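Local coordinates for protein Phenylalanine/tyrosine ammonia-lyase (Rhodosporidium toruloides, PDB 1Y2M) that catalyses the non-oxidative deamination of L-phenylalanine and L-tyrosine to trans-cinnamate and p-coumarate, the step that commits carbon to phenylpropanoid metabolism, at residues H284-L289 against S377-A382; H383-I388 against A415-N420; S554-H559 against E572-V577; E642-W645 against S651-A654. One frame throughout, in Å; residues are numbered along the deposited sequence.

Interactions 1 and 2 are buried in the helical centre of the subunit and share helix 368-391, whose earlier turn meets helix 273-303 and whose later turn meets helix 416-443. They are linked through H287 and H383, and both reach the second subunit. Interaction 3 lies far out, with its centre about 56 Å from that of interaction 1, yet it too is a buried contact, made purely by aliphatic side chains. Interaction 4, about 29 Å from interaction 3 between centres, is partly buried and mixes a phenylalanine-proline contact with a water lying between the backbones and an ST turn. Near the middle of the fold, by contrast, small alanines accompany larger aliphatic side chains and a histidine.

Interaction 1 of 4, residues H284-L289 against S377-A382; sequences HDAHML and SDLIHA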
loop_
_atom_site.group_PDB
_atom_site.type_symbol
_atom_site.label_atom_id
_atom_site.label_comp_id
_atom_site.label_asym_id
_atom_site.label_seq_id
_atom_site.Cartn_x
_atom_site.Cartn_y
_atom_site.Cartn_z
ATOM N N HIS B 284 6.799 -1.919 23.418
ATOM C CA HIS B 284 6.486 -1.350 24.731
ATOM C C HIS B 284 5.460 -0.217 24.622
ATOM O O HIS B 284 4.425 -0.223 25.323
ATOM C CB HIS B 284 7.785 -0.866 25.379
ATOM C CG HIS B 284 7.619 -0.045 26.616
ATOM N ND1 HIS B 284 7.278 1.290 26.581
ATOM C CD2 HIS B 284 7.857 -0.346 27.921
ATOM C CE1 HIS B 284 7.274 1.756 27.830
ATOM N NE2 HIS B 284 7.619 0.792 28.656
ATOM N N ASP B 285 5.691 0.694 23.693
ATOM C CA ASP B 285 4.816 1.854 23.606
ATOM C C ASP B 285 3.438 1.459 23.088
ATOM O O ASP B 285 2.417 1.977 23.544
ATOM C CB ASP B 285 5.492 2.927 22.747
ATOM C CG ASP B 285 6.690 3.583 23.425
ATOM O OD1 ASP B 285 6.911 3.433 24.641
ATOM O OD2 ASP B 285 7.402 4.304 22.707
ATOM N N ALA B 286 3.424 0.514 22.147
ATOM C CA ALA B 286 2.175 0.017 21.560
ATOM C C ALA B 286 1.340 -0.641 22.614
ATOM O O ALA B 286 0.124 -0.516 22.618
ATOM C CB ALA B 286 2.459 -0.934 20.417
ATOM N N HIS B 287 1.960 -1.384 23.524
ATOM C CA HIS B 287 1.155 -2.038 24.586
ATOM C C HIS B 287 0.395 -0.999 25.398
ATOM O O HIS B 287 -0.772 -1.175 25.784
ATOM C CB HIS B 287 2.048 -2.780 25.560
ATOM C CG HIS B 287 2.568 -4.115 25.079
ATOM N ND1 HIS B 287 1.759 -5.106 24.564
ATOM C CD2 HIS B 287 3.815 -4.648 25.166
ATOM C CE1 HIS B 287 2.504 -6.174 24.307
ATOM N NE2 HIS B 287 3.757 -5.923 24.675
HETATM N N MSE B 288 1.090 0.105 25.697
HETATM C CA MSE B 288 0.478 1.159 26.513
HETATM C C MSE B 288 -0.693 1.801 25.786
HETATM O O MSE B 288 -1.724 2.105 26.368
HETATM C CB MSE B 288 1.477 2.250 26.903
HETATM C CG MSE B 288 2.725 1.757 27.515
HETATM SE SE MSE B 288 2.411 0.602 29.079
HETATM C CE MSE B 288 4.311 -0.068 29.144
ATOM N N LEU B 289 -0.530 1.993 24.476
ATOM C CA LEU B 289 -1.516 2.663 23.684
ATOM C C LEU B 289 -2.729 1.714 23.526
ATOM O O LEU B 289 -3.851 2.164 23.515
ATOM C CB LEU B 289 -0.937 3.058 22.337
ATOM C CG LEU B 289 0.060 4.201 22.305
ATOM C CD1 LEU B 289 0.711 4.291 20.941
ATOM C CD2 LEU B 289 -0.622 5.519 22.634
ATOM N N SER B 377 -3.918 -9.955 20.464
ATOM C CA SER B 377 -3.245 -11.233 20.342
ATOM C C SER B 377 -1.939 -11.080 19.581
ATOM O O SER B 377 -0.964 -11.714 19.917
ATOM C CB SER B 377 -4.147 -12.334 19.702
ATOM O OG SER B 377 -3.551 -13.603 19.837
ATOM N N ASP B 378 -1.945 -10.233 18.541
ATOM C CA ASP B 378 -0.762 -9.977 17.748
ATOM C C ASP B 378 0.294 -9.296 18.601
ATOM O O ASP B 378 1.475 -9.653 18.512
ATOM C CB ASP B 378 -1.093 -9.102 16.541
ATOM C CG ASP B 378 -1.765 -9.855 15.455
ATOM O OD1 ASP B 378 -1.794 -11.101 15.490
ATOM O OD2 ASP B 378 -2.221 -9.162 14.493
ATOM N N LEU B 379 -0.100 -8.360 19.456
ATOM C CA LEU B 379 0.902 -7.722 20.300
ATOM C C LEU B 379 1.524 -8.690 21.318
ATOM O O LEU B 379 2.715 -8.634 21.582
ATOM C CB LEU B 379 0.272 -6.558 21.031
ATOM C CG LEU B 379 -0.158 -5.381 20.147
ATOM C CD1 LEU B 379 -1.011 -4.375 20.892
ATOM C CD2 LEU B 379 1.070 -4.760 19.503
ATOM N N ILE B 380 0.715 -9.572 21.880
ATOM C CA ILE B 380 1.251 -10.616 22.770
ATOM C C ILE B 380 2.197 -11.617 22.048
ATOM O O ILE B 380 3.239 -12.051 22.570
ATOM C CB ILE B 380 0.082 -11.347 23.435
ATOM C CG1 ILE B 380 -0.710 -10.360 24.303
ATOM C CG2 ILE B 380 0.535 -12.592 24.230
ATOM C CD1 ILE B 380 -1.968 -10.976 24.892
ATOM N N HIS B 381 1.815 -11.967 20.821
ATOM C CA HIS B 381 2.699 -12.787 19.984
ATOM C C HIS B 381 4.031 -12.084 19.707
ATOM O O HIS B 381 5.137 -12.647 19.941
ATOM C CB HIS B 381 1.983 -13.088 18.659
ATOM C CG HIS B 381 2.715 -14.051 17.779
ATOM N ND1 HIS B 381 3.732 -13.657 16.934
ATOM C CD2 HIS B 381 2.541 -15.378 17.568
ATOM C CE1 HIS B 381 4.160 -14.717 16.254
ATOM N NE2 HIS B 381 3.463 -15.762 16.619
ATOM N N ALA B 382 3.953 -10.828 19.297
ATOM C CA ALA B 382 5.156 -10.058 19.063
ATOM C C ALA B 382 6.049 -10.015 20.302
ATOM O O ALA B 382 7.293 -10.114 20.214
ATOM C CB ALA B 382 4.829 -8.672 18.651
#
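L379 of helix 368-391 faces A286 and H287 of helix 273-303, two long helices in the core of the aromatic amino acid lyase fold. The segment 377-382 begins on the side facing another chain: S377 OG is hydrogen-bonded to H381 of the second subunit, and D378 forms a salt bridge with K424 and a hydrogen bond with N420 of that subunit, which H381 of this segment also faces one turn later. L379 then turns its side chain inward. Its CG stands beside the backbone N and opposite the carbonyl carbon (chi1 -67°); this, with chi2 169°, leaves the CD2 methyl 4.2 Å from A286 CB. The same residue receives the imidazole of H287, whose side chain slides past that of L379 in the opposite direction. H287 CE1 comes to 4.0 Å from L379 CB and 3.7 Å from L379 O, and the carbonyl oxygen lies obliquely to the ring. The CB of I380, next in sequence, points away from helix 273-303. Both ring nitrogens of H287 have partners beyond these two turns, ND1 with Q44 of helix 44-52 and NE2 with H383, further along helix 368-391. The ring is thereby held in rotation by polar bonds while its CE1 corner rests on L379. Between the two turns themselves the contact is by van der Waals packing, and the buried imidazole, satisfied by these neighbours, ties three helices together.

Interaction 2 of 4, residues H383-I388 against A415-N420; sequences HAVLTI and AAAVAN
V385 packs on A417 where helix 368-391 lies against the first turn of helix 416-443, two roughly antiparallel members of the central helical bundle of this lyase, joined in sequence through a short antiparallel strand pair, 399-401 with 406-408. The CB of V385 points toward the facing helix, and its two methyls then part. CG1 is trans to the backbone N (chi1 172°), and it is this branch that reaches across: it lies 3.8 Å from A417 CB and 3.7 Å from A417 O, so it touches both the methyl and the carbonyl oxygen of one residue. CG2, opposite the carbonyl carbon, stays farther from A417. The small side chain of A417 is consistent with the close backbones, the CA atoms of V385 and A417 being 6.7 Å apart. One residue on, L386 repeats the approach more loosely, its CD2 meeting V418 CG2 at 4.3 Å. L386 and V418 also both lean on A279 of helix 273-303, which places this contact at a junction of three helices. Farther out, A416 packs on Q370 of the second subunit, so the first turn of helix 416-443 serves the subunit interface as well as the core. Within helix 368-391, the carbonyl oxygen of H383 accepts two bonds. T387 N donates to it from one face of the carbonyl plane, while T387 OG1 donates from the other face at 2.7 Å from H383 O, tilted 32° out of that plane.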
loop_
_atom_site.group_PDB
_atom_site.type_symbol
_atom_site.label_atom_id
_atom_site.label_comp_id
_atom_site.label_asym_id
_atom_site.label_seq_id
_atom_site.Cartn_x
_atom_site.Cartn_y
_atom_site.Cartn_z
ATOM N N HIS B 383 5.424 -9.894 21.468
ATOM C CA HIS B 383 6.188 -9.858 22.715
ATOM C C HIS B 383 6.966 -11.192 22.852
ATOM O O HIS B 383 8.142 -11.233 23.271
ATOM C CB HIS B 383 5.240 -9.707 23.916
ATOM C CG HIS B 383 5.914 -9.138 25.101
ATOM N ND1 HIS B 383 5.882 -7.790 25.374
ATOM C CD2 HIS B 383 6.661 -9.710 26.069
ATOM C CE1 HIS B 383 6.573 -7.563 26.477
ATOM N NE2 HIS B 383 7.058 -8.710 26.917
ATOM N N ALA B 384 6.310 -12.313 22.563
ATOM C CA ALA B 384 7.010 -13.592 22.672
ATOM C C ALA B 384 8.191 -13.651 21.703
ATOM O O ALA B 384 9.286 -14.094 22.073
ATOM C CB ALA B 384 6.067 -14.707 22.417
ATOM N N VAL B 385 7.985 -13.172 20.478
ATOM C CA VAL B 385 9.051 -13.198 19.442
ATOM C C VAL B 385 10.241 -12.322 19.870
ATOM O O VAL B 385 11.432 -12.732 19.833
ATOM C CB VAL B 385 8.474 -12.795 18.066
ATOM C CG1 VAL B 385 9.573 -12.635 17.058
ATOM C CG2 VAL B 385 7.413 -13.770 17.640
ATOM N N LEU B 386 9.961 -11.071 20.219
ATOM C CA LEU B 386 11.024 -10.117 20.528
ATOM C C LEU B 386 11.727 -10.512 21.817
ATOM O O LEU B 386 12.920 -10.238 21.973
ATOM C CB LEU B 386 10.477 -8.700 20.645
ATOM C CG LEU B 386 10.088 -7.987 19.364
ATOM C CD1 LEU B 386 9.690 -6.544 19.623
ATOM C CD2 LEU B 386 11.261 -8.041 18.380
ATOM N N THR B 387 11.039 -11.182 22.732
ATOM C CA THR B 387 11.719 -11.622 23.943
ATOM C C THR B 387 12.850 -12.611 23.605
ATOM O O THR B 387 13.977 -12.531 24.114
ATOM C CB THR B 387 10.736 -12.238 24.947
ATOM O OG1 THR B 387 9.821 -11.224 25.395
ATOM C CG2 THR B 387 11.472 -12.764 26.175
ATOM N N ILE B 388 12.546 -13.564 22.738
ATOM C CA ILE B 388 13.582 -14.522 22.284
ATOM C C ILE B 388 14.656 -13.775 21.512
ATOM O O ILE B 388 15.870 -14.024 21.711
ATOM C CB ILE B 388 12.972 -15.642 21.450
ATOM C CG1 ILE B 388 12.214 -16.581 22.362
ATOM C CG2 ILE B 388 14.080 -16.435 20.728
ATOM C CD1 ILE B 388 11.468 -17.667 21.667
ATOM N N ALA B 415 16.877 -10.529 10.133
ATOM C CA ALA B 415 15.995 -10.026 11.222
ATOM C C ALA B 415 14.502 -10.117 10.843
ATOM O O ALA B 415 13.743 -9.199 11.190
ATOM C CB ALA B 415 16.347 -8.616 11.659
ATOM N N ALA B 416 14.090 -11.179 10.144
ATOM C CA ALA B 416 12.690 -11.346 9.716
ATOM C C ALA B 416 11.768 -11.483 10.914
ATOM O O ALA B 416 10.671 -10.933 10.933
ATOM C CB ALA B 416 12.550 -12.488 8.771
ATOM N N ALA B 417 12.241 -12.093 11.980
ATOM C CA ALA B 417 11.383 -12.225 13.184
ATOM C C ALA B 417 11.054 -10.819 13.691
ATOM O O ALA B 417 9.890 -10.552 14.039
ATOM C CB ALA B 417 12.095 -12.991 14.230
ATOM N N VAL B 418 12.028 -9.903 13.637
ATOM C CA VAL B 418 11.820 -8.527 14.142
ATOM C C VAL B 418 10.900 -7.775 13.191
ATOM O O VAL B 418 9.971 -7.075 13.634
ATOM C CB VAL B 418 13.132 -7.727 14.300
ATOM C CG1 VAL B 418 12.835 -6.325 14.767
ATOM C CG2 VAL B 418 14.099 -8.451 15.222
ATOM N N ALA B 419 11.163 -7.898 11.873
ATOM C CA ALA B 419 10.377 -7.158 10.896
ATOM C C ALA B 419 8.925 -7.607 11.026
ATOM O O ALA B 419 8.001 -6.750 11.001
ATOM C CB ALA B 419 10.867 -7.453 9.534
ATOM N N ASN B 420 8.736 -8.915 11.221
ATOM C CA ASN B 420 7.390 -9.492 11.400
ATOM C C ASN B 420 6.614 -8.806 12.499
ATOM O O ASN B 420 5.454 -8.414 12.316
ATOM C CB ASN B 420 7.529 -11.009 11.697
ATOM C CG ASN B 420 6.177 -11.735 12.048
ATOM O OD1 ASN B 420 5.869 -11.948 13.247
ATOM N ND2 ASN B 420 5.453 -12.201 11.023
#

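Interaction 3 of 4, residues S554-H559 against E572-V577; sequences SLIDQH and ELVEKV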
loop_
_atom_site.group_PDB
_atom_site.type_symbol
_atom_site.label_atom_id
_atom_site.label_comp_id
_atom_site.label_asym_id
_atom_site.label_seq_id
_atom_site.Cartn_x
_atom_site.Cartn_y
_atom_site.Cartn_z
ATOM N N SER B 554 -43.560 20.665 40.097
ATOM C CA SER B 554 -44.012 21.806 40.859
ATOM C C SER B 554 -44.743 22.836 40.016
ATOM O O SER B 554 -45.793 23.356 40.408
ATOM C CB SER B 554 -42.823 22.460 41.543
ATOM O OG SER B 554 -43.207 23.699 42.119
ATOM N N LEU B 555 -44.174 23.131 38.838
ATOM C CA LEU B 555 -44.789 24.108 37.929
ATOM C C LEU B 555 -46.105 23.582 37.384
ATOM O O LEU B 555 -47.065 24.329 37.244
ATOM C CB LEU B 555 -43.841 24.467 36.783
ATOM C CG LEU B 555 -42.771 25.499 37.156
ATOM C CD1 LEU B 555 -41.616 25.474 36.163
ATOM C CD2 LEU B 555 -43.361 26.902 37.292
ATOM N N ILE B 556 -46.138 22.293 37.055
ATOM C CA ILE B 556 -47.382 21.638 36.636
ATOM C C ILE B 556 -48.440 21.750 37.742
ATOM O O ILE B 556 -49.619 22.023 37.490
ATOM C CB ILE B 556 -47.126 20.163 36.256
ATOM C CG1 ILE B 556 -46.557 20.059 34.838
ATOM C CG2 ILE B 556 -48.376 19.320 36.376
ATOM C CD1 ILE B 556 -46.212 18.633 34.431
ATOM N N ASP B 557 -48.032 21.534 38.985
ATOM C CA ASP B 557 -49.001 21.654 40.086
ATOM C C ASP B 557 -49.502 23.068 40.253
ATOM O O ASP B 557 -50.712 23.313 40.428
ATOM C CB ASP B 557 -48.391 21.188 41.405
ATOM C CG ASP B 557 -48.301 19.701 41.497
ATOM O OD1 ASP B 557 -49.024 19.011 40.739
ATOM O OD2 ASP B 557 -47.527 19.220 42.348
ATOM N N GLN B 558 -48.572 24.008 40.219
ATOM C CA GLN B 558 -48.898 25.393 40.389
ATOM C C GLN B 558 -49.849 25.879 39.301
ATOM O O GLN B 558 -50.829 26.581 39.604
ATOM C CB GLN B 558 -47.637 26.226 40.393
ATOM C CG GLN B 558 -47.867 27.718 40.550
ATOM C CD GLN B 558 -46.573 28.536 40.464
ATOM O OE1 GLN B 558 -45.527 28.042 40.013
ATOM N NE2 GLN B 558 -46.647 29.800 40.891
ATOM N N HIS B 559 -49.586 25.499 38.054
ATOM C CA HIS B 559 -50.354 26.048 36.929
ATOM C C HIS B 559 -51.646 25.308 36.673
ATOM O O HIS B 559 -52.654 25.920 36.350
ATOM C CB HIS B 559 -49.471 26.134 35.660
ATOM C CG HIS B 559 -48.461 27.228 35.741
ATOM N ND1 HIS B 559 -48.686 28.484 35.230
ATOM C CD2 HIS B 559 -47.275 27.295 36.386
ATOM C CE1 HIS B 559 -47.647 29.257 35.489
ATOM N NE2 HIS B 559 -46.777 28.562 36.196
ATOM N N GLU B 572 -50.505 10.910 34.376
ATOM C CA GLU B 572 -50.360 10.857 32.933
ATOM C C GLU B 572 -49.613 12.097 32.412
ATOM O O GLU B 572 -48.737 11.996 31.544
ATOM C CB GLU B 572 -51.733 10.771 32.262
ATOM C CG GLU B 572 -51.656 10.524 30.779
ATOM C CD GLU B 572 -52.985 10.618 30.034
ATOM O OE1 GLU B 572 -54.065 10.800 30.664
ATOM O OE2 GLU B 572 -52.932 10.501 28.791
ATOM N N LEU B 573 -50.001 13.268 32.921
ATOM C CA LEU B 573 -49.423 14.502 32.390
ATOM C C LEU B 573 -47.932 14.591 32.685
ATOM O O LEU B 573 -47.121 14.951 31.819
ATOM C CB LEU B 573 -50.103 15.741 32.963
ATOM C CG LEU B 573 -49.596 17.063 32.341
ATOM C CD1 LEU B 573 -49.989 17.127 30.864
ATOM C CD2 LEU B 573 -50.079 18.290 33.051
ATOM N N VAL B 574 -47.577 14.329 33.947
ATOM C CA VAL B 574 -46.163 14.417 34.342
ATOM C C VAL B 574 -45.339 13.442 33.508
ATOM O O VAL B 574 -44.253 13.784 33.009
ATOM C CB VAL B 574 -45.957 14.100 35.822
ATOM C CG1 VAL B 574 -44.470 14.053 36.121
ATOM C CG2 VAL B 574 -46.610 15.136 36.674
ATOM N N GLU B 575 -45.851 12.225 33.366
ATOM C CA GLU B 575 -45.127 11.208 32.616
ATOM C C GLU B 575 -44.913 11.679 31.184
ATOM O O GLU B 575 -43.827 11.544 30.661
ATOM C CB GLU B 575 -45.872 9.863 32.590
ATOM C CG GLU B 575 -45.204 8.816 31.674
ATOM C CD GLU B 575 -46.127 7.642 31.309
ATOM O OE1 GLU B 575 -47.175 7.871 30.639
ATOM O OE2 GLU B 575 -45.773 6.485 31.662
ATOM N N LYS B 576 -45.979 12.173 30.542
ATOM C CA LYS B 576 -45.938 12.451 29.107
ATOM C C LYS B 576 -45.177 13.738 28.819
ATOM O O LYS B 576 -44.440 13.833 27.817
ATOM C CB LYS B 576 -47.352 12.471 28.529
ATOM C CG LYS B 576 -47.993 11.072 28.440
ATOM C CD LYS B 576 -49.311 11.124 27.652
ATOM C CE LYS B 576 -50.061 9.813 27.647
ATOM N NZ LYS B 576 -49.193 8.705 27.232
ATOM N N VAL B 577 -45.279 14.719 29.702
ATOM C CA VAL B 577 -44.480 15.960 29.575
ATOM C C VAL B 577 -42.996 15.629 29.692
ATOM O O VAL B 577 -42.208 16.072 28.874
ATOM C CB VAL B 577 -44.915 17.072 30.565
ATOM C CG1 VAL B 577 -43.855 18.147 30.739
ATOM C CG2 VAL B 577 -46.196 17.714 30.078
#
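I556 is the single residue of helix 506-560 that here reaches L573, V574 and V577 of helix 570-587. Its two branches divide the work. CG2 lies 3.9 Å from L573 CD2, while CD1, at the end of the longer branch, meets V574 CG2 at 4.2 Å and V577 CB at 4.4 Å. CD1 also approaches L573 CD2, at 4.1 Å, so that one leucine methyl is touched by both arms of the isoleucine. The torsions explain this spread: the CG1 arm stands opposite the carbonyl carbon (chi1 -80°) and CG2 opposite the backbone N, so the two diverge over the facing helix. L573, with its CG trans to the backbone N (chi1 -175°), extends to meet them, and its side chain crosses that of I556 at a slant. Residues 573, 574 and 577 lie on one face of their helix, and all their contacts with I556 are apolar. The next shell closes round the same group: M564 of the connecting loop touches both I556 and L573, W625 of helix 619-646 lies against I556, and V611 of helix 593-611 against L573. Beside this group, D557 forms a salt bridge with R570, at the start of helix 570-587. The axes of the two short turns run at 135° to each other and approach to 11.0 Å, as in an alpha-helical hairpin with splayed arms. This hairpin belongs to an outlying cluster of helices, consistent with the additional helical region by which eukaryotic phenylalanine ammonia-lyases exceed the related histidases.

Interaction 4 of 4, residues E642-W645 against S651-A654; sequences ETFW and SSPA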
loop_
_atom_site.group_PDB
_atom_site.type_symbol
_atom_site.label_atom_id
_atom_site.label_comp_id
_atom_site.label_asym_id
_atom_site.label_seq_id
_atom_site.Cartn_x
_atom_site.Cartn_y
_atom_site.Cartn_z
ATOM N N GLU B 642 -22.790 27.755 36.727
ATOM C CA GLU B 642 -21.960 28.596 37.601
ATOM C C GLU B 642 -21.417 27.804 38.769
ATOM O O GLU B 642 -20.252 27.987 39.153
ATOM C CB GLU B 642 -22.717 29.819 38.095
ATOM C CG GLU B 642 -22.587 30.978 37.231
ATOM C CD GLU B 642 -21.140 31.310 36.915
ATOM O OE1 GLU B 642 -20.303 31.427 37.831
ATOM O OE2 GLU B 642 -20.854 31.460 35.726
ATOM N N THR B 643 -22.233 26.900 39.313
ATOM C CA THR B 643 -21.790 26.070 40.423
ATOM C C THR B 643 -20.573 25.236 39.991
ATOM O O THR B 643 -19.578 25.181 40.729
ATOM C CB THR B 643 -22.897 25.176 40.908
ATOM O OG1 THR B 643 -23.929 25.979 41.469
ATOM C CG2 THR B 643 -22.385 24.179 41.932
ATOM N N PHE B 644 -20.617 24.618 38.802
ATOM C CA PHE B 644 -19.456 23.924 38.251
ATOM C C PHE B 644 -18.242 24.821 38.075
ATOM O O PHE B 644 -17.143 24.484 38.506
ATOM C CB PHE B 644 -19.827 23.340 36.874
ATOM C CG PHE B 644 -18.711 22.611 36.180
ATOM C CD1 PHE B 644 -18.451 21.288 36.459
ATOM C CD2 PHE B 644 -17.968 23.236 35.183
ATOM C CE1 PHE B 644 -17.434 20.601 35.805
ATOM C CE2 PHE B 644 -16.933 22.570 34.518
ATOM C CZ PHE B 644 -16.656 21.256 34.836
ATOM N N TRP B 645 -18.414 25.928 37.369
ATOM C CA TRP B 645 -17.230 26.698 36.947
ATOM C C TRP B 645 -16.614 27.528 38.056
ATOM O O TRP B 645 -15.451 27.931 37.952
ATOM C CB TRP B 645 -17.560 27.614 35.783
ATOM C CG TRP B 645 -17.806 26.864 34.518
ATOM C CD1 TRP B 645 -19.008 26.677 33.906
ATOM C CD2 TRP B 645 -16.832 26.172 33.712
ATOM N NE1 TRP B 645 -18.844 25.927 32.791
ATOM C CE2 TRP B 645 -17.517 25.612 32.635
ATOM C CE3 TRP B 645 -15.437 25.998 33.790
ATOM C CZ2 TRP B 645 -16.883 24.873 31.650
ATOM C CZ3 TRP B 645 -14.812 25.235 32.805
ATOM C CH2 TRP B 645 -15.518 24.736 31.736
ATOM N N SER B 651 -13.681 19.630 42.811
ATOM C CA SER B 651 -15.092 19.536 43.245
ATOM C C SER B 651 -16.029 19.163 42.095
ATOM O O SER B 651 -17.276 19.293 42.234
ATOM C CB SER B 651 -15.572 20.848 43.854
ATOM O OG SER B 651 -14.886 21.115 45.070
ATOM N N SER B 652 -15.466 18.742 40.976
ATOM C CA SER B 652 -16.291 18.480 39.792
ATOM C C SER B 652 -17.396 17.466 40.083
ATOM O O SER B 652 -17.119 16.416 40.651
ATOM C CB SER B 652 -15.486 17.898 38.649
ATOM O OG SER B 652 -16.369 17.519 37.592
ATOM N N PRO B 653 -18.635 17.731 39.618
ATOM C CA PRO B 653 -19.706 16.774 39.813
ATOM C C PRO B 653 -19.453 15.444 39.099
ATOM O O PRO B 653 -20.034 14.445 39.489
ATOM C CB PRO B 653 -20.954 17.491 39.281
ATOM C CG PRO B 653 -20.447 18.475 38.340
ATOM C CD PRO B 653 -19.112 18.923 38.913
ATOM N N ALA B 654 -18.562 15.413 38.119
ATOM C CA ALA B 654 -18.190 14.164 37.452
ATOM C C ALA B 654 -17.704 13.133 38.475
ATOM O O ALA B 654 -17.892 11.931 38.283
ATOM C CB ALA B 654 -17.109 14.418 36.439
HETATM O O HOH W 1 -18.569 22.197 41.488
#
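The ring of F644 is swung out from helix 619-646 by a chi1 of 179°, with CG trans to the backbone N, and meets S652 and P653 in the loop that follows; S652 OG is likewise trans to its own backbone N (chi1 173°). The loop forms an ST turn here: S652 OG accepts a hydrogen bond from A654 N, two residues on, at 3.1 Å and with an N-H...O angle of 151°. F644 presents its edge to this turn. P653 CD lies 3.5 Å from F644 CD1, close to the ring plane, and the two side chains cross at about a right angle. The next ring atom, F644 CE1, passes S652 OG at 3.7 Å, again at the rim. F644 CD2 sits over the centre of the W645 indole, so different parts of the phenyl edge meet proline and tryptophan. Y666 and D536 are also hydrogen-bonded to S652 OG, which gives this oxygen three partners; D536, on helix 506-560, further touches F644. The chain thus folds back on itself just after helix 619-646, with the loop laid against its last turns and against helix 506-560. A water lies between the two backbones, 3.2 Å from T643 O and 3.3 Å from S651 O.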